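Local coordinates for putative thioesterase (Escherichia coli, PDB 5UGZ), which acts as a type II, intermediate-releasing thioesterase in the colibactin NRPS/PKS biosynthetic pathway, at residues S25-P30 with K85-G90; V73-D78 with G101-E106; D78-F83 with V108-D113. All blocks are in the same frame, centred on the assembly; numbering follows the deposited sequence.

In the fold
Interactions 2 and 3 are successive levels of one interface between helix 72-83 and helix 99-113; their centres lie about 7 Å apart. Val76 CG1 of interaction 2 lies 3.8 Å from Tyr110 CG of interaction 3, joining the two levels. Interaction 1, with its centre about 10 Å from that of interaction 3 and about 14 Å from that of interaction 2, brings in strand 24-29: Tyr27 CE1 comes within 3.6 Å of Phe83 CE1, and Leu29 CD2 within 3.7 Å of Met103 CB. Interaction 2 is linked to the probable nucleophile elbow, a GxSxG pattern at Gly96, Ser98 and Gly100, whose residues the Met103 side chain touches.

Interaction 1. Residues S25-P30 with K85-G90; sequences SLYCLP and KHYTGG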
loop_
_atom_site.group_PDB
_atom_site.type_symbol
_atom_site.label_atom_id
_atom_site.label_comp_id
_atom_site.label_asym_id
_atom_site.label_seq_id
_atom_site.Cartn_x
_atom_site.Cartn_y
_atom_site.Cartn_z
ATOM N N SER A 25 10.644 -8.659 9.721
ATOM C CA SER A 25 10.235 -7.267 9.649
ATOM C C SER A 25 9.167 -7.100 8.578
ATOM O O SER A 25 9.316 -7.595 7.454
ATOM C CB SER A 25 11.437 -6.377 9.371
ATOM O OG SER A 25 12.400 -6.573 10.382
ATOM N N LEU A 26 8.090 -6.426 8.947
ATOM C CA LEU A 26 6.965 -6.131 8.071
ATOM C C LEU A 26 6.993 -4.643 7.737
ATOM O O LEU A 26 6.690 -3.812 8.595
ATOM C CB LEU A 26 5.660 -6.509 8.758
ATOM C CG LEU A 26 4.375 -6.097 8.057
ATOM C CD1 LEU A 26 4.134 -6.968 6.829
ATOM C CD2 LEU A 26 3.209 -6.173 9.054
ATOM N N TYR A 27 7.364 -4.322 6.498
ATOM C CA TYR A 27 7.367 -2.962 5.979
ATOM C C TYR A 27 5.975 -2.637 5.457
ATOM O O TYR A 27 5.429 -3.379 4.637
ATOM C CB TYR A 27 8.419 -2.814 4.869
ATOM C CG TYR A 27 9.830 -3.080 5.399
ATOM C CD1 TYR A 27 10.382 -4.363 5.392
ATOM C CD2 TYR A 27 10.574 -2.060 5.967
ATOM C CE1 TYR A 27 11.648 -4.598 5.916
ATOM C CE2 TYR A 27 11.825 -2.287 6.488
ATOM C CZ TYR A 27 12.355 -3.550 6.470
ATOM O OH TYR A 27 13.612 -3.742 6.998
ATOM N N CYS A 28 5.397 -1.536 5.940
ATOM C CA CYS A 28 4.051 -1.140 5.555
ATOM C C CYS A 28 4.072 0.209 4.853
ATOM O O CYS A 28 4.713 1.153 5.326
ATOM C CB CYS A 28 3.125 -1.090 6.768
ATOM S SG CYS A 28 2.951 -2.705 7.556
ATOM N N LEU A 29 3.347 0.296 3.727
ATOM C CA LEU A 29 3.233 1.529 2.961
ATOM C C LEU A 29 1.803 2.046 3.012
ATOM O O LEU A 29 0.860 1.262 2.851
ATOM C CB LEU A 29 3.666 1.307 1.494
ATOM C CG LEU A 29 5.176 1.108 1.306
ATOM C CD1 LEU A 29 5.633 -0.191 1.928
ATOM C CD2 LEU A 29 5.564 1.131 -0.166
ATOM N N PRO A 30 1.597 3.343 3.222
ATOM C CA PRO A 30 0.242 3.870 3.386
ATOM C C PRO A 30 -0.463 4.136 2.058
ATOM O O PRO A 30 0.123 4.124 0.977
ATOM C CB PRO A 30 0.479 5.173 4.163
ATOM C CG PRO A 30 1.832 5.615 3.738
ATOM C CD PRO A 30 2.630 4.376 3.413
ATOM N N LYS A 85 17.303 1.516 5.971
ATOM C CA LYS A 85 17.642 2.036 7.289
ATOM C C LYS A 85 17.464 0.999 8.390
ATOM O O LYS A 85 18.017 1.176 9.481
ATOM C CB LYS A 85 16.805 3.284 7.600
ATOM C CG LYS A 85 16.961 4.368 6.555
ATOM C CD LYS A 85 17.343 5.686 7.182
ATOM C CE LYS A 85 16.124 6.375 7.755
ATOM N NZ LYS A 85 15.345 7.065 6.692
ATOM N N HIS A 86 16.719 -0.085 8.120
ATOM C CA HIS A 86 16.512 -1.145 9.098
ATOM C C HIS A 86 16.673 -2.539 8.508
ATOM O O HIS A 86 16.365 -3.513 9.203
ATOM C CB HIS A 86 15.115 -1.062 9.740
ATOM C CG HIS A 86 14.758 0.297 10.271
ATOM N ND1 HIS A 86 15.498 0.943 11.239
ATOM C CD2 HIS A 86 13.728 1.124 9.973
ATOM C CE1 HIS A 86 14.949 2.114 11.504
ATOM N NE2 HIS A 86 13.873 2.248 10.750
ATOM N N TYR A 87 17.113 -2.684 7.255
ATOM C CA TYR A 87 17.125 -3.989 6.598
ATOM C C TYR A 87 18.523 -4.593 6.634
ATOM O O TYR A 87 19.456 -4.042 6.042
ATOM C CB TYR A 87 16.641 -3.923 5.152
ATOM C CG TYR A 87 16.583 -5.322 4.599
ATOM C CD1 TYR A 87 17.369 -5.717 3.524
ATOM C CD2 TYR A 87 15.788 -6.282 5.218
ATOM C CE1 TYR A 87 17.321 -7.021 3.056
ATOM C CE2 TYR A 87 15.741 -7.569 4.769
ATOM C CZ TYR A 87 16.509 -7.941 3.690
ATOM O OH TYR A 87 16.438 -9.243 3.261
ATOM N N THR A 88 18.656 -5.742 7.293
ATOM C CA THR A 88 19.957 -6.356 7.494
ATOM C C THR A 88 20.100 -7.733 6.850
ATOM O O THR A 88 21.164 -8.355 6.984
ATOM C CB THR A 88 20.255 -6.461 8.993
ATOM O OG1 THR A 88 19.167 -7.136 9.646
ATOM C CG2 THR A 88 20.426 -5.074 9.577
ATOM N N GLY A 89 19.071 -8.231 6.166
ATOM C CA GLY A 89 19.155 -9.484 5.436
ATOM C C GLY A 89 18.257 -10.606 5.931
ATOM O O GLY A 89 18.291 -11.692 5.338
ATOM N N GLY A 90 17.446 -10.440 6.974
ATOM C CA GLY A 90 16.594 -11.514 7.446
ATOM C C GLY A 90 15.330 -11.674 6.617
ATOM O O GLY A 90 15.246 -11.227 5.471
#
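Tyr27 and Tyr87 meet where strand 24-29 of the parallel alpha/beta-hydrolase sheet passes the loop between helix 72-83 and strand 91-97. The Tyr27 side chain reaches the loop with its hydroxyl end: OH lies 3.5 Å from His86 O, a contact without a hydrogen bond. Followed outward, Tyr87 begins with CB, 3.6 Å from Tyr27 OH. Its CG is anti to the backbone N and beside the carbonyl carbon (chi1 -175°), which swings the ring along the residues that follow. CD2 is 3.8 Å from Tyr27 OH, and that oxygen sits at the ring's edge, near its plane. Farther along, Gly89 N stands 3.5 Å above the plane of the Tyr87 ring, over its centre. Gly89 has phi 116°, where a CB would be jammed against Thr88 O. Phe83, at the end of helix 72-83, stacks on the Tyr87 ring and also meets the Tyr27 ring. With an alanine in place of Tyr87, Gly90 O would lose its hydroxyl mate and Gly89 N its ring, so the turn would probably be freer to shift. At the tip, Tyr87 OH donates to Gly90 O over 3.2 Å, in the carbonyl plane, with a C=O...O angle of 147°.

Interaction 2. Residues V73-D78 with G101-E106; sequences VDAVAD and GIMAFE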
loop_
_atom_site.group_PDB
_atom_site.type_symbol
_atom_site.label_atom_id
_atom_site.label_comp_id
_atom_site.label_asym_id
_atom_site.label_seq_id
_atom_site.Cartn_x
_atom_site.Cartn_y
_atom_site.Cartn_z
ATOM N N VAL A 73 8.776 6.220 -10.017
ATOM C CA VAL A 73 10.116 5.668 -9.891
ATOM C C VAL A 73 10.906 6.420 -8.836
ATOM O O VAL A 73 11.684 5.815 -8.091
ATOM C CB VAL A 73 10.849 5.656 -11.240
ATOM C CG1 VAL A 73 11.060 7.048 -11.751
ATOM C CG2 VAL A 73 12.182 4.988 -11.054
ATOM N N ASP A 74 10.733 7.744 -8.757
ATOM C CA ASP A 74 11.406 8.519 -7.710
ATOM C C ASP A 74 10.867 8.177 -6.332
ATOM O O ASP A 74 11.626 8.114 -5.358
ATOM C CB ASP A 74 11.242 10.017 -7.940
ATOM C CG ASP A 74 11.995 10.504 -9.141
ATOM O OD1 ASP A 74 11.681 11.604 -9.633
ATOM O OD2 ASP A 74 12.901 9.794 -9.596
ATOM N N ALA A 75 9.555 7.994 -6.226
ATOM C CA ALA A 75 8.962 7.617 -4.950
ATOM C C ALA A 75 9.435 6.244 -4.488
ATOM O O ALA A 75 9.604 6.025 -3.285
ATOM C CB ALA A 75 7.445 7.662 -5.065
ATOM N N VAL A 76 9.669 5.318 -5.421
ATOM C CA VAL A 76 10.172 3.990 -5.063
ATOM C C VAL A 76 11.624 4.064 -4.581
ATOM O O VAL A 76 11.994 3.423 -3.593
ATOM C CB VAL A 76 10.026 3.021 -6.248
ATOM C CG1 VAL A 76 10.780 1.764 -5.953
ATOM C CG2 VAL A 76 8.559 2.704 -6.494
ATOM N N ALA A 77 12.471 4.817 -5.286
ATOM C CA ALA A 77 13.843 5.038 -4.828
ATOM C C ALA A 77 13.874 5.676 -3.443
ATOM O O ALA A 77 14.729 5.347 -2.617
ATOM C CB ALA A 77 14.586 5.917 -5.839
ATOM N N ASP A 78 12.968 6.626 -3.192
ATOM C CA ASP A 78 12.848 7.273 -1.887
ATOM C C ASP A 78 12.546 6.254 -0.792
ATOM O O ASP A 78 13.203 6.242 0.251
ATOM C CB ASP A 78 11.762 8.350 -1.979
ATOM C CG ASP A 78 11.517 9.092 -0.674
ATOM O OD1 ASP A 78 12.370 9.909 -0.271
ATOM O OD2 ASP A 78 10.428 8.899 -0.091
ATOM N N GLY A 101 0.051 -0.156 -2.311
ATOM C CA GLY A 101 0.135 -1.501 -2.856
ATOM C C GLY A 101 0.875 -1.522 -4.178
ATOM O O GLY A 101 1.671 -2.427 -4.423
ATOM N N ILE A 102 0.606 -0.529 -5.037
ATOM C CA ILE A 102 1.377 -0.353 -6.272
ATOM C C ILE A 102 2.832 -0.065 -5.945
ATOM O O ILE A 102 3.749 -0.585 -6.586
ATOM C CB ILE A 102 0.780 0.781 -7.130
ATOM C CG1 ILE A 102 -0.584 0.394 -7.715
ATOM C CG2 ILE A 102 1.736 1.165 -8.238
ATOM C CD1 ILE A 102 -0.555 -0.777 -8.692
ATOM N N MET A 103 3.063 0.782 -4.947
ATOM C CA MET A 103 4.420 1.076 -4.515
ATOM C C MET A 103 5.082 -0.147 -3.900
ATOM O O MET A 103 6.264 -0.389 -4.137
ATOM C CB MET A 103 4.415 2.258 -3.539
ATOM C CG MET A 103 4.006 3.563 -4.204
ATOM S SD MET A 103 4.392 5.096 -3.317
ATOM C CE MET A 103 6.166 4.986 -3.200
ATOM N N ALA A 104 4.339 -0.935 -3.121
ATOM C CA ALA A 104 4.883 -2.189 -2.609
ATOM C C ALA A 104 5.296 -3.118 -3.745
ATOM O O ALA A 104 6.357 -3.753 -3.682
ATOM C CB ALA A 104 3.872 -2.876 -1.698
ATOM N N PHE A 105 4.472 -3.214 -4.789
ATOM C CA PHE A 105 4.812 -4.063 -5.922
ATOM C C PHE A 105 6.088 -3.592 -6.603
ATOM O O PHE A 105 6.981 -4.392 -6.895
ATOM C CB PHE A 105 3.668 -4.085 -6.932
ATOM C CG PHE A 105 4.005 -4.836 -8.191
ATOM C CD1 PHE A 105 3.945 -6.219 -8.228
ATOM C CD2 PHE A 105 4.393 -4.154 -9.335
ATOM C CE1 PHE A 105 4.268 -6.910 -9.397
ATOM C CE2 PHE A 105 4.713 -4.822 -10.492
ATOM C CZ PHE A 105 4.650 -6.208 -10.529
ATOM N N GLU A 106 6.169 -2.298 -6.899
ATOM C CA GLU A 106 7.325 -1.746 -7.597
ATOM C C GLU A 106 8.573 -1.783 -6.718
ATOM O O GLU A 106 9.683 -2.004 -7.212
ATOM C CB GLU A 106 7.001 -0.316 -8.047
ATOM C CG GLU A 106 5.929 -0.227 -9.153
ATOM C CD GLU A 106 6.402 -0.831 -10.479
ATOM O OE1 GLU A 106 7.610 -0.792 -10.725
ATOM O OE2 GLU A 106 5.587 -1.346 -11.272
#
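Met103 reaches Ala75 through a side chain that runs extended at chi2 and then bends at chi3 (60°), a turn that sets its terminal CE beside the neighbouring helix. Val76 has CG1 anti to its backbone N (chi1 169°), leaving CG2 beside that N and directed at Glu106. The chi3 bend places Met103 CE 3.5 Å from Ala75 CB and 3.6 Å from Ala75 O, so the methyl covers both the alanine side chain and the helix backbone there. With its methyls so placed, Val76 CG2 lies 3.7 Å from Glu106 CB, the two side chains crossing at about a right angle, while Val76 CG1 is 4.1 Å from Glu106 O. The two segments belong to helices of successive beta-alpha-beta crossovers in the alpha/beta-hydrolase fold: helix 72-83 leads from strand 50-54 to strand 91-97, and helix 99-113 follows the probable nucleophile elbow and leads to strand 121-125. The axes of 73-78 and 101-106 approach to 9.9 Å with a signed crossing angle of -72°. Val76 and Met103 mark the level of nearest backbones, with their CA atoms 6.5 Å apart. Of the Glu106 side chain, CB is the atom that meets the valine. The chain bends at chi2, and the carboxylate belongs to other partners: OE1 forms a salt bridge with Lys190 and OE2 a hydrogen bond with Tyr185 OH. A beta-mercaptoethanol molecule, probably from the crystallisation liquor, lies about 5 Å from the Ala75 side chain.

Interaction 3. Residues D78-F83 with V108-D113; sequences DLYQQF and VHYILD
Tyr110 turns its ring edge toward the face of Tyr80 in an offset edge-to-face pair, with centroids 5.3 Å apart and planes at 68°. The approach is lopsided: Tyr110 CE2 lies 3.3 Å from Tyr80 CB and 3.4 Å from Tyr80 CG, at the root of the Tyr80 side chain and well short of its hydroxyl. Ile111 serves two rings with one branch. Ile111 CG1 meets the edge of the Tyr80 ring, 3.9 Å from Tyr80 CD1, and Ile111 CD1 stands over the face of Phe83, 3.8 Å from the centroid and only 9° off the normal, a clear CH-pi contact. Tyr80 holds CG anti to the backbone N (chi1 179°), which sends the ring across to helix 99-113. One shell out, its far end is held by a hydrogen bond between Tyr80 OH and His116 NE2. The His114 ring stacks on Tyr80 and also meets Tyr110. The axes of 78-83 and 108-113 come no closer than 10.5 Å, a separation filled by Tyr80, Phe83, Tyr110 and Ile111. Beneath the helix pair lies the central parallel sheet: Ile111 rests on Tyr92 and Val108 on Ile94, both of strand 91-97.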
loop_
_atom_site.group_PDB
_atom_site.type_symbol
_atom_site.label_atom_id
_atom_site.label_comp_id
_atom_site.label_asym_id
_atom_site.label_seq_id
_atom_site.Cartn_x
_atom_site.Cartn_y
_atom_site.Cartn_z
ATOM N N ASP A 78 12.968 6.626 -3.192
ATOM C CA ASP A 78 12.848 7.273 -1.887
ATOM C C ASP A 78 12.546 6.254 -0.792
ATOM O O ASP A 78 13.203 6.242 0.251
ATOM C CB ASP A 78 11.762 8.350 -1.979
ATOM C CG ASP A 78 11.517 9.092 -0.674
ATOM O OD1 ASP A 78 12.370 9.909 -0.271
ATOM O OD2 ASP A 78 10.428 8.899 -0.091
ATOM N N LEU A 79 11.566 5.372 -1.018
ATOM C CA LEU A 79 11.217 4.371 0.000
ATOM C C LEU A 79 12.326 3.340 0.195
ATOM O O LEU A 79 12.588 2.914 1.326
ATOM C CB LEU A 79 9.914 3.673 -0.361
ATOM C CG LEU A 79 8.683 4.530 -0.104
ATOM C CD1 LEU A 79 7.449 3.792 -0.577
ATOM C CD2 LEU A 79 8.577 4.899 1.356
ATOM N N TYR A 80 12.997 2.926 -0.890
ATOM C CA TYR A 80 14.127 2.024 -0.740
ATOM C C TYR A 80 15.169 2.583 0.220
ATOM O O TYR A 80 15.746 1.836 1.019
ATOM C CB TYR A 80 14.770 1.732 -2.089
ATOM C CG TYR A 80 15.956 0.810 -1.920
ATOM C CD1 TYR A 80 15.771 -0.547 -1.648
ATOM C CD2 TYR A 80 17.258 1.297 -1.981
ATOM C CE1 TYR A 80 16.855 -1.394 -1.467
ATOM C CE2 TYR A 80 18.338 0.450 -1.798
ATOM C CZ TYR A 80 18.122 -0.893 -1.546
ATOM O OH TYR A 80 19.184 -1.740 -1.363
ATOM N N GLN A 81 15.444 3.893 0.147
ATOM C CA GLN A 81 16.362 4.502 1.106
ATOM C C GLN A 81 15.838 4.356 2.535
ATOM O O GLN A 81 16.618 4.194 3.483
ATOM C CB GLN A 81 16.596 5.983 0.765
ATOM C CG GLN A 81 17.402 6.240 -0.500
ATOM C CD GLN A 81 18.683 5.429 -0.556
ATOM O OE1 GLN A 81 19.173 4.937 0.469
ATOM N NE2 GLN A 81 19.229 5.270 -1.756
ATOM N N GLN A 82 14.519 4.430 2.712
ATOM C CA GLN A 82 13.941 4.158 4.026
ATOM C C GLN A 82 14.152 2.701 4.413
ATOM O O GLN A 82 14.660 2.395 5.499
ATOM C CB GLN A 82 12.453 4.501 4.023
ATOM C CG GLN A 82 12.127 5.866 3.463
ATOM C CD GLN A 82 13.038 6.917 4.010
ATOM O OE1 GLN A 82 13.211 7.019 5.225
ATOM N NE2 GLN A 82 13.665 7.694 3.118
ATOM N N PHE A 83 13.768 1.795 3.515
ATOM C CA PHE A 83 13.911 0.360 3.715
ATOM C C PHE A 83 15.291 -0.003 4.250
ATOM O O PHE A 83 15.402 -0.769 5.215
ATOM C CB PHE A 83 13.611 -0.331 2.378
ATOM C CG PHE A 83 13.958 -1.791 2.327
ATOM C CD1 PHE A 83 13.101 -2.742 2.850
ATOM C CD2 PHE A 83 15.122 -2.210 1.712
ATOM C CE1 PHE A 83 13.408 -4.062 2.778
ATOM C CE2 PHE A 83 15.433 -3.539 1.642
ATOM C CZ PHE A 83 14.583 -4.460 2.175
ATOM N N VAL A 108 9.311 -4.037 -4.261
ATOM C CA VAL A 108 9.889 -5.371 -4.105
ATOM C C VAL A 108 10.781 -5.695 -5.293
ATOM O O VAL A 108 11.904 -6.182 -5.129
ATOM C CB VAL A 108 8.801 -6.454 -3.889
ATOM C CG1 VAL A 108 7.862 -6.593 -5.077
ATOM C CG2 VAL A 108 9.458 -7.806 -3.595
ATOM N N HIS A 109 10.312 -5.420 -6.504
ATOM C CA HIS A 109 11.162 -5.675 -7.663
ATOM C C HIS A 109 12.408 -4.800 -7.649
ATOM O O HIS A 109 13.469 -5.244 -8.087
ATOM C CB HIS A 109 10.360 -5.486 -8.946
ATOM C CG HIS A 109 9.395 -6.603 -9.218
ATOM N ND1 HIS A 109 9.783 -7.800 -9.780
ATOM C CD2 HIS A 109 8.061 -6.707 -9.004
ATOM C CE1 HIS A 109 8.731 -8.590 -9.905
ATOM N NE2 HIS A 109 7.672 -7.949 -9.444
ATOM N N TYR A 110 12.309 -3.572 -7.122
ATOM C CA TYR A 110 13.468 -2.689 -7.010
ATOM C C TYR A 110 14.448 -3.209 -5.964
ATOM O O TYR A 110 15.666 -3.096 -6.132
ATOM C CB TYR A 110 12.976 -1.273 -6.668
ATOM C CG TYR A 110 13.996 -0.144 -6.567
ATOM C CD1 TYR A 110 14.290 0.669 -7.667
ATOM C CD2 TYR A 110 14.612 0.151 -5.356
ATOM C CE1 TYR A 110 15.187 1.725 -7.570
ATOM C CE2 TYR A 110 15.512 1.197 -5.254
ATOM C CZ TYR A 110 15.800 1.970 -6.371
ATOM O OH TYR A 110 16.695 3.004 -6.262
ATOM N N ILE A 111 13.931 -3.772 -4.872
ATOM C CA ILE A 111 14.776 -4.445 -3.890
ATOM C C ILE A 111 15.494 -5.619 -4.546
ATOM O O ILE A 111 16.716 -5.770 -4.434
ATOM C CB ILE A 111 13.922 -4.893 -2.683
ATOM C CG1 ILE A 111 13.494 -3.683 -1.839
ATOM C CG2 ILE A 111 14.626 -5.968 -1.839
ATOM C CD1 ILE A 111 12.319 -3.945 -0.903
ATOM N N LEU A 112 14.739 -6.455 -5.267
ATOM C CA LEU A 112 15.328 -7.597 -5.963
ATOM C C LEU A 112 16.370 -7.157 -6.996
ATOM O O LEU A 112 17.438 -7.771 -7.096
ATOM C CB LEU A 112 14.222 -8.436 -6.614
ATOM C CG LEU A 112 13.435 -9.369 -5.679
ATOM C CD1 LEU A 112 12.223 -9.910 -6.389
ATOM C CD2 LEU A 112 14.296 -10.506 -5.212
ATOM N N ASP A 113 16.087 -6.093 -7.764
ATOM C CA ASP A 113 17.094 -5.523 -8.673
ATOM C C ASP A 113 18.380 -5.123 -7.959
ATOM O O ASP A 113 19.428 -5.010 -8.608
ATOM C CB ASP A 113 16.570 -4.276 -9.391
ATOM C CG ASP A 113 15.438 -4.567 -10.328
ATOM O OD1 ASP A 113 15.243 -5.747 -10.692
ATOM O OD2 ASP A 113 14.744 -3.603 -10.706
#